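Local coordinates for protein pectate lyase II (Xanthomonas campestris pv. campestris, PDB 2QY1) that probably cleaves pectate, a plant cell-wall polysaccharide, as a secreted lyase of polysaccharide lyase family 1, at residues V166-N180 and T194-V208. The protein carries 2 engineered substitutions. Numbering follows the deposited sequence.
Sequences VSYNYVYNYQKVALN and TTYHHNRFENVESRV
Thr195 O accepts a nearly straight bond from Val166 N (2.7 Å), part of the parallel pairing of 166-180 with 194-208. The ring of Tyr196 lies alongside Val166, CD2 3.7 Å from Val166 CB. At its far end, Tyr196 OH and Leu179 O share a water. His197 takes Ser167 CB over one ring face, and a water joins its NE2 to Ser167 OG, which also bonds to Asp132. Its ND1 is 3.0 Å from His198 ND1, a hydrogen bond between neighbouring imidazoles. His198 NE2 is held in turn by Thr309. His198 puts CB over the centre of the Tyr168 ring, 3.5 Å from the centroid. The His198 and Tyr168 rings are almost parallel but slid apart, with Tyr168 OH above the imidazole.

Arg200 is extended, CG anti to the backbone N (chi1 -169°), and runs along Tyr170. Its guanidinium lies flat on that ring, planes 6° apart. Arg200 NE and NH2 both grip Glu202 OE2 in a salt bridge, which helps hold the group flat. Facing the other way from Arg200, Phe201 CE1 meets Val177 CG1 at 3.7 Å. Past the corner at Asn203, Val204 CB meets Val177 CG2 at 3.5 Å. Val177 N bonds to Ser206 O. The Arg207 guanidinium is sandwiched between Lys176 CD, 3.4 Å from Arg207 CZ, and Leu179 CD1. Its NH1 reaches Lys176 O through a water.

These are successive coils of the parallel beta-helix of pectate lyases, with valines and Phe201 inside. Strand 129-137 pairs with strand 164-174, and strand 215-226 with strand 193-202; strand 176-180 pairs with 210-212. Helix 314-321 packs outside against Tyr168, His198 and Arg200.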
# COMPACT_ATOMS: atom_id res chain seq x y z
N VAL A 166 2.03 5.22 -4.35
CA VAL A 166 1.67 4.94 -2.97
C VAL A 166 2.60 5.81 -2.13
O VAL A 166 3.76 5.46 -1.92
CB VAL A 166 1.86 3.43 -2.64
CG1 VAL A 166 1.56 3.13 -1.18
CG2 VAL A 166 1.00 2.56 -3.56
N SER A 167 2.09 6.95 -1.66
CA SER A 167 2.94 7.96 -1.02
C SER A 167 2.41 8.50 0.31
O SER A 167 1.20 8.65 0.49
CB SER A 167 3.21 9.12 -1.98
OG SER A 167 1.99 9.70 -2.42
N TYR A 168 3.34 8.79 1.22
CA TYR A 168 3.03 9.42 2.52
C TYR A 168 1.96 8.70 3.34
O TYR A 168 1.21 9.34 4.08
CB TYR A 168 2.66 10.89 2.33
CG TYR A 168 3.76 11.75 1.75
CD1 TYR A 168 4.69 12.37 2.57
CD2 TYR A 168 3.86 11.94 0.37
CE1 TYR A 168 5.71 13.16 2.04
CE2 TYR A 168 4.87 12.74 -0.17
CZ TYR A 168 5.79 13.33 0.67
OH TYR A 168 6.80 14.12 0.15
N ASN A 169 1.88 7.38 3.19
CA ASN A 169 0.98 6.59 4.02
C ASN A 169 1.65 6.15 5.32
O ASN A 169 2.89 6.05 5.38
CB ASN A 169 0.47 5.37 3.25
CG ASN A 169 -0.41 5.75 2.08
OD1 ASN A 169 -1.49 6.31 2.26
ND2 ASN A 169 0.05 5.43 0.87
N TYR A 170 0.85 5.90 6.33
CA TYR A 170 1.34 5.43 7.61
C TYR A 170 0.65 4.10 7.92
O TYR A 170 -0.56 4.06 8.15
CB TYR A 170 1.07 6.48 8.69
CG TYR A 170 1.56 6.17 10.09
CD1 TYR A 170 2.52 5.19 10.34
CD2 TYR A 170 1.08 6.90 11.18
CE1 TYR A 170 2.97 4.92 11.64
CE2 TYR A 170 1.52 6.65 12.47
CZ TYR A 170 2.46 5.66 12.70
OH TYR A 170 2.89 5.42 13.99
N VAL A 171 1.43 3.03 7.89
CA VAL A 171 0.92 1.69 8.19
C VAL A 171 1.62 1.17 9.43
O VAL A 171 2.85 1.01 9.44
CB VAL A 171 1.11 0.70 7.01
CG1 VAL A 171 0.42 -0.63 7.31
CG2 VAL A 171 0.58 1.29 5.70
N TYR A 172 0.84 0.90 10.48
CA TYR A 172 1.39 0.40 11.74
C TYR A 172 0.52 -0.68 12.37
O TYR A 172 -0.66 -0.80 12.03
CB TYR A 172 1.66 1.55 12.72
CG TYR A 172 0.43 2.22 13.29
CD1 TYR A 172 -0.13 1.78 14.49
CD2 TYR A 172 -0.16 3.31 12.65
CE1 TYR A 172 -1.26 2.39 15.02
CE2 TYR A 172 -1.29 3.93 13.18
CZ TYR A 172 -1.83 3.47 14.36
OH TYR A 172 -2.94 4.08 14.89
N ASN A 173 1.10 -1.45 13.29
CA ASN A 173 0.41 -2.57 13.95
C ASN A 173 -0.33 -3.42 12.93
O ASN A 173 -1.52 -3.70 13.07
CB ASN A 173 -0.53 -2.05 15.04
CG ASN A 173 0.21 -1.37 16.18
OD1 ASN A 173 1.43 -1.45 16.29
ND2 ASN A 173 -0.54 -0.69 17.05
N TYR A 174 0.39 -3.83 11.89
CA TYR A 174 -0.21 -4.48 10.73
C TYR A 174 0.66 -5.65 10.30
O TYR A 174 1.88 -5.50 10.18
CB TYR A 174 -0.35 -3.46 9.59
CG TYR A 174 -1.60 -3.68 8.78
CD1 TYR A 174 -2.79 -3.06 9.13
CD2 TYR A 174 -1.59 -4.53 7.68
CE1 TYR A 174 -3.95 -3.28 8.40
CE2 TYR A 174 -2.73 -4.75 6.94
CZ TYR A 174 -3.91 -4.12 7.31
OH TYR A 174 -5.06 -4.34 6.58
N GLN A 175 0.06 -6.82 10.08
CA GLN A 175 0.86 -8.00 9.72
C GLN A 175 1.36 -7.95 8.28
O GLN A 175 2.57 -8.06 8.04
CB GLN A 175 0.11 -9.31 9.97
CG GLN A 175 1.03 -10.54 9.87
CD GLN A 175 0.30 -11.85 9.60
OE1 GLN A 175 -0.93 -11.88 9.48
NE2 GLN A 175 1.05 -12.93 9.51
N LYS A 176 0.44 -7.80 7.33
CA LYS A 176 0.77 -7.87 5.91
C LYS A 176 0.48 -6.55 5.21
O LYS A 176 -0.65 -6.25 4.84
CB LYS A 176 0.03 -9.04 5.26
CG LYS A 176 0.63 -10.39 5.67
CD LYS A 176 -0.17 -11.57 5.17
CE LYS A 176 0.71 -12.82 5.07
NZ LYS A 176 1.32 -13.22 6.38
N VAL A 177 1.54 -5.76 5.01
CA VAL A 177 1.41 -4.35 4.65
C VAL A 177 0.94 -4.09 3.22
O VAL A 177 -0.06 -3.41 3.01
CB VAL A 177 2.73 -3.56 4.93
CG1 VAL A 177 2.59 -2.10 4.51
CG2 VAL A 177 3.09 -3.66 6.39
N ALA A 178 1.68 -4.62 2.25
CA ALA A 178 1.46 -4.25 0.86
C ALA A 178 1.74 -5.41 -0.09
O ALA A 178 2.88 -5.87 -0.20
CB ALA A 178 2.31 -3.04 0.49
N LEU A 179 0.70 -5.87 -0.77
CA LEU A 179 0.83 -6.91 -1.78
C LEU A 179 0.86 -6.27 -3.16
O LEU A 179 0.14 -5.31 -3.43
CB LEU A 179 -0.34 -7.91 -1.68
CG LEU A 179 -0.32 -9.16 -2.56
CD1 LEU A 179 0.85 -10.07 -2.22
CD2 LEU A 179 -1.63 -9.92 -2.41
N ASN A 180 1.71 -6.81 -4.03
CA ASN A 180 1.78 -6.37 -5.41
C ASN A 180 1.96 -7.59 -6.31
O ASN A 180 3.09 -7.99 -6.60
CB ASN A 180 2.91 -5.35 -5.60
CG ASN A 180 2.71 -4.47 -6.82
OD1 ASN A 180 2.33 -4.93 -7.89
ND2 ASN A 180 2.98 -3.17 -6.66
N THR A 194 4.88 0.76 -10.13
CA THR A 194 4.48 1.32 -8.84
C THR A 194 5.59 2.11 -8.17
O THR A 194 6.73 1.65 -8.08
CB THR A 194 4.02 0.20 -7.87
OG1 THR A 194 3.27 -0.79 -8.58
CG2 THR A 194 3.17 0.77 -6.74
N THR A 195 5.25 3.31 -7.70
CA THR A 195 6.17 4.09 -6.89
C THR A 195 5.67 4.12 -5.45
O THR A 195 4.57 4.58 -5.18
CB THR A 195 6.31 5.53 -7.43
OG1 THR A 195 6.63 5.50 -8.83
CG2 THR A 195 7.42 6.27 -6.68
N TYR A 196 6.49 3.59 -4.54
CA TYR A 196 6.25 3.70 -3.10
C TYR A 196 7.22 4.72 -2.53
O TYR A 196 8.42 4.46 -2.51
CB TYR A 196 6.49 2.36 -2.40
CG TYR A 196 5.62 1.20 -2.84
CD1 TYR A 196 5.99 0.38 -3.91
CD2 TYR A 196 4.45 0.89 -2.15
CE1 TYR A 196 5.19 -0.69 -4.30
CE2 TYR A 196 3.65 -0.18 -2.52
CZ TYR A 196 4.03 -0.97 -3.60
OH TYR A 196 3.24 -2.03 -3.97
N HIS A 197 6.73 5.86 -2.06
CA HIS A 197 7.64 6.84 -1.45
C HIS A 197 7.09 7.60 -0.25
O HIS A 197 5.88 7.84 -0.15
CB HIS A 197 8.22 7.79 -2.50
CG HIS A 197 7.26 8.82 -3.00
ND1 HIS A 197 7.16 10.08 -2.45
CD2 HIS A 197 6.37 8.79 -4.02
CE1 HIS A 197 6.24 10.78 -3.10
NE2 HIS A 197 5.75 10.02 -4.06
N HIS A 198 8.00 7.95 0.66
CA HIS A 198 7.69 8.71 1.88
C HIS A 198 6.63 8.05 2.77
O HIS A 198 5.94 8.73 3.54
CB HIS A 198 7.31 10.16 1.55
CG HIS A 198 8.47 11.00 1.11
ND1 HIS A 198 8.78 11.19 -0.22
CD2 HIS A 198 9.39 11.70 1.81
CE1 HIS A 198 9.84 11.98 -0.31
NE2 HIS A 198 10.23 12.30 0.91
N ASN A 199 6.52 6.72 2.67
CA ASN A 199 5.63 5.97 3.55
C ASN A 199 6.31 5.66 4.89
O ASN A 199 7.54 5.56 4.97
CB ASN A 199 5.18 4.66 2.89
CG ASN A 199 4.47 4.88 1.57
OD1 ASN A 199 4.99 4.55 0.50
ND2 ASN A 199 3.28 5.44 1.63
N ARG A 200 5.49 5.53 5.93
CA ARG A 200 5.96 5.15 7.26
C ARG A 200 5.47 3.74 7.56
O ARG A 200 4.27 3.50 7.65
CB ARG A 200 5.45 6.13 8.31
CG ARG A 200 6.09 5.96 9.68
CD ARG A 200 5.60 7.02 10.66
NE ARG A 200 6.05 6.72 12.02
CZ ARG A 200 5.71 7.42 13.11
NH1 ARG A 200 4.91 8.48 13.01
NH2 ARG A 200 6.18 7.06 14.30
N PHE A 201 6.41 2.81 7.70
CA PHE A 201 6.11 1.42 8.01
C PHE A 201 6.69 1.09 9.38
O PHE A 201 7.91 0.96 9.53
CB PHE A 201 6.71 0.47 6.96
CG PHE A 201 6.29 0.78 5.54
CD1 PHE A 201 4.95 0.69 5.16
CD2 PHE A 201 7.24 1.11 4.58
CE1 PHE A 201 4.57 0.95 3.84
CE2 PHE A 201 6.87 1.37 3.26
CZ PHE A 201 5.53 1.29 2.89
N GLU A 202 5.83 0.96 10.39
CA GLU A 202 6.30 0.76 11.76
C GLU A 202 5.49 -0.27 12.54
O GLU A 202 4.26 -0.26 12.51
CB GLU A 202 6.34 2.09 12.51
CG GLU A 202 7.32 2.10 13.67
CD GLU A 202 7.70 3.49 14.14
OE1 GLU A 202 8.21 3.60 15.27
OE2 GLU A 202 7.49 4.47 13.39
N ASN A 203 6.19 -1.15 13.25
CA ASN A 203 5.56 -2.26 13.98
C ASN A 203 4.69 -3.10 13.04
O ASN A 203 3.48 -3.24 13.25
CB ASN A 203 4.79 -1.76 15.20
CG ASN A 203 5.66 -1.00 16.18
OD1 ASN A 203 5.52 0.21 16.36
ND2 ASN A 203 6.59 -1.71 16.83
N VAL A 204 5.32 -3.62 11.99
CA VAL A 204 4.66 -4.45 11.00
C VAL A 204 5.46 -5.74 10.83
O VAL A 204 6.58 -5.84 11.32
CB VAL A 204 4.50 -3.72 9.63
CG1 VAL A 204 3.58 -2.50 9.77
CG2 VAL A 204 5.86 -3.31 9.05
N GLU A 205 4.89 -6.73 10.15
CA GLU A 205 5.57 -8.03 10.03
C GLU A 205 6.22 -8.29 8.68
O GLU A 205 7.42 -8.57 8.62
CB GLU A 205 4.64 -9.19 10.43
CG GLU A 205 4.29 -9.20 11.92
CD GLU A 205 3.79 -10.54 12.42
OE1 GLU A 205 3.53 -10.64 13.64
OE2 GLU A 205 3.66 -11.50 11.62
N SER A 206 5.44 -8.20 7.60
CA SER A 206 5.94 -8.57 6.27
C SER A 206 5.18 -7.88 5.13
O SER A 206 4.21 -7.16 5.37
CB SER A 206 5.88 -10.09 6.08
OG SER A 206 4.54 -10.53 5.96
N ARG A 207 5.65 -8.14 3.91
CA ARG A 207 5.09 -7.56 2.68
C ARG A 207 5.24 -6.05 2.67
O ARG A 207 4.26 -5.31 2.71
CB ARG A 207 3.60 -7.91 2.50
CG ARG A 207 3.23 -9.38 2.45
CD ARG A 207 1.78 -9.47 2.03
NE ARG A 207 1.24 -10.83 2.00
CZ ARG A 207 -0.05 -11.12 1.83
NH1 ARG A 207 -0.95 -10.14 1.68
NH2 ARG A 207 -0.45 -12.38 1.81
N VAL A 208 6.49 -5.57 2.62
CA VAL A 208 6.73 -4.13 2.73
C VAL A 208 7.54 -3.52 1.57
O VAL A 208 8.55 -2.85 1.80
CB VAL A 208 7.36 -3.75 4.10
CG1 VAL A 208 6.88 -2.40 4.54
CG2 VAL A 208 7.01 -4.77 5.19
O HOH W 1 3.36 11.66 -4.39
O HOH W 2 3.02 1.32 16.30
O HOH W 3 -0.85 -7.15 2.09
O HOH W 4 4.02 -12.39 7.78
O HOH W 5 0.90 -2.78 -2.92